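Local coordinates for large adhesion protein (Lap) involved in biofilm formation (Marinobacter hydrocarbonoclasticus, PDB 6XI3), which probably helps extend a bacterial adhesin from the cell surface in biofilm formation, as a string of tandem Ig-like beta-sandwich repeats with calcium ions bound between them, at residues 296-299 against 305-308. Numbering follows the deposited sequence.
With EDT ({[-(bis-carboxymethyl-amino)-ethyl]-carboxymethyl-amino}-acetic acid), chain I.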
ATOM      1  N   ALA A 296      17.041   7.415   3.819  1.00 26.21           N
ATOM      2  CA  ALA A 296      15.962   7.196   2.833  1.00 26.31           C
ATOM      3  C   ALA A 296      14.693   6.811   3.601  1.00 24.16           C
ATOM      4  O   ALA A 296      14.807   6.012   4.531  1.00 23.77           O
ATOM      5  CB  ALA A 296      16.368   6.121   1.859  1.00 24.75           C
ATOM      6  N   THR A 297      13.550   7.347   3.195  1.00 23.05           N
ATOM      7  CA  THR A 297      12.234   7.100   3.810  1.00 23.04           C
ATOM      8  C   THR A 297      11.190   6.974   2.700  1.00 23.95           C
ATOM      9  O   THR A 297      11.218   7.767   1.722  1.00 21.92           O
ATOM     10  CB  THR A 297      11.857   8.241   4.761  1.00 26.79           C
ATOM     11  OG1 THR A 297      12.893   8.392   5.728  1.00 31.22           O
ATOM     12  CG2 THR A 297      10.545   8.018   5.475  1.00 28.99           C
ATOM     13  N   ALA A 298      10.314   6.002   2.837  1.00 22.34           N
ATOM     14  CA  ALA A 298       9.135   5.813   1.976  1.00 24.17           C
ATOM     15  C   ALA A 298       7.963   5.468   2.882  1.00 25.96           C
ATOM     16  O   ALA A 298       8.164   5.387   4.112  1.00 26.81           O
ATOM     17  CB  ALA A 298       9.408   4.720   0.976  1.00 25.25           C
ATOM     18  N   GLN A 299       6.809   5.249   2.288  1.00 24.03           N
ATOM     19  CA  GLN A 299       5.586   4.885   3.016  1.00 27.04           C
ATOM     20  C   GLN A 299       5.137   3.511   2.504  1.00 24.94           C
ATOM     21  O   GLN A 299       4.999   3.355   1.267  1.00 25.36           O
ATOM     22  CB  GLN A 299       4.496   5.947   2.821  1.00 31.14           C
ATOM     23  CG  GLN A 299       3.233   5.513   3.541  1.00 39.69           C
ATOM     24  CD  GLN A 299       2.203   6.573   3.812  1.00 44.99           C
ATOM     25  OE1 GLN A 299       1.156   6.595   3.164  1.00 42.24           O
ATOM     26  NE2 GLN A 299       2.469   7.399   4.811  1.00 41.90           N
ATOM     27  N   ALA A 305       5.886   4.749   7.721  1.00 31.40           N
ATOM     28  CA  ALA A 305       7.203   5.212   7.223  1.00 30.55           C
ATOM     29  C   ALA A 305       8.205   4.082   7.416  1.00 27.93           C
ATOM     30  O   ALA A 305       8.276   3.536   8.507  1.00 29.10           O
ATOM     31  CB  ALA A 305       7.637   6.477   7.930  1.00 32.03           C
ATOM     32  N   VAL A 306       8.923   3.707   6.369  1.00 25.33           N
ATOM     33  CA  VAL A 306      10.041   2.735   6.453  1.00 24.52           C
ATOM     34  C   VAL A 306      11.304   3.471   6.021  1.00 27.97           C
ATOM     35  O   VAL A 306      11.243   4.238   5.036  1.00 23.65           O
ATOM     36  CB  VAL A 306       9.783   1.505   5.592  1.00 25.63           C
ATOM     37  CG1 VAL A 306       8.714   0.641   6.249  1.00 28.52           C
ATOM     38  CG2 VAL A 306       9.405   1.895   4.169  1.00 25.73           C
ATOM     39  N   SER A 307      12.385   3.231   6.750  1.00 25.99           N
ATOM     40  CA  SER A 307      13.613   4.052   6.718  1.00 27.30           C
ATOM     41  C   SER A 307      14.843   3.161   6.765  1.00 28.17           C
ATOM     42  O   SER A 307      14.770   2.046   7.341  1.00 25.72           O
ATOM     43  CB  SER A 307      13.608   5.015   7.856  1.00 29.87           C
ATOM     44  OG  SER A 307      12.843   6.118   7.488  1.00 35.86           O
ATOM     45  N   ASP A 308      15.957   3.697   6.257  1.00 26.31           N
ATOM     46  CA  ASP A 308      17.306   3.127   6.462  1.00 23.62           C
ATOM     47  C   ASP A 308      18.287   4.293   6.377  1.00 25.31           C
ATOM     48  O   ASP A 308      17.923   5.385   5.893  1.00 24.09           O
ATOM     49  CB  ASP A 308      17.583   1.971   5.499  1.00 24.00           C
ATOM     50  CG  ASP A 308      18.832   1.175   5.836  1.00 27.01           C
ATOM     51  OD1 ASP A 308      19.223   1.190   7.027  1.00 31.66           O
ATOM     52  OD2 ASP A 308      19.399   0.516   4.925  1.00 29.49           O
TER
HETATM   53  O20 EDT I 508      17.959  -2.014   7.037  1.00 45.46           O
HETATM   54  C5  EDT I 508      16.855  -2.576   7.204  1.00 53.16           C
HETATM   55  O19 EDT I 508      16.565  -3.683   6.600  1.00 45.00           O
HETATM   56  C4  EDT I 508      15.911  -1.950   8.230  1.00 56.04           C
HETATM   57  N3  EDT I 508      16.558  -1.096   9.279  1.00 64.43           N
HETATM   58  C2  EDT I 508      17.736  -1.716   9.970  1.00 58.07           C
HETATM   59  C1  EDT I 508      17.484  -3.105  10.544  1.00 70.71           C
HETATM   60  O18 EDT I 508      18.244  -4.068  10.197  1.00 70.39           O
HETATM   61  O17 EDT I 508      16.562  -3.249  11.381  1.00 83.50           O
HETATM   62  C6  EDT I 508      15.589  -0.736  10.330  1.00 61.20           C
HETATM   63  C7  EDT I 508      14.777   0.408   9.844  1.00 58.03           C
HETATM   64  N8  EDT I 508      14.400   1.255  10.985  1.00 62.24           N
HETATM   65  C9  EDT I 508      14.586   2.679  10.645  1.00 68.84           C
HETATM   66  C10 EDT I 508      14.522   3.620  11.828  1.00 73.53           C
HETATM   67  O16 EDT I 508      15.311   4.586  11.830  1.00 66.04           O
HETATM   68  O15 EDT I 508      13.673   3.441  12.734  1.00 82.23           O
HETATM   69  C11 EDT I 508      13.004   0.979  11.389  1.00 61.90           C
HETATM   70  C12 EDT I 508      11.965   1.755  10.591  1.00 59.46           C
HETATM   71  O13 EDT I 508      12.034   1.774   9.346  1.00 53.62           O
HETATM   72  O14 EDT I 508      11.028   2.348  11.180  1.00 61.59           O
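The T297 side chain lies alongside that of S307, on the same face of this antiparallel hairpin, in a non-hydrogen-bonded pair whose two CA atoms come within 4.4 Å. The hydroxyls meet end to end, T297 OG1 to S307 OG at 2.9 Å, in a hydrogen bond that either could donate. In T297 the methyl takes the position opposite the backbone N (chi1 -56°, measured to OG1), which turns OG1 to the serine and lets CG2 reach back to 4.1 Å from A305 CB. A298 and V306, whose side chains are on the opposite face, form a hydrogen-bonded pair: A298 N donates to V306 O, and V306 N returns a bond of 2.9 Å to A298 O. V306 CG2 leans over that carbonyl, 3.7 Å from A298 O, and touches A298 CB more loosely. A296 and D308 repeat the double backbone bond at the next hydrogen-bonded pair, two residues along, with A296 N to D308 O at 3.0 Å. Between the two hydrogen-bonded pairs, CA-H groups also point at carbonyls, as from S307 CA to A296 O at 3.2 Å. The outer edge of 305-308 binds EDTA (EDT): S307 N, facing away from its hairpin partner, donates to EDT O13 at 3.0 Å. The D308 carboxylate lies near an EDT carboxylate without a hydrogen bond to it, and its OD2 accepts one from V226 N. Strand 305-314 is outermost in its four-stranded sheet, while 290-299 continues inward to 252-258 through T297 and D254; A296 and A298 pack on L224 of strand 223-232, in the interior of the Ig-like sandwich.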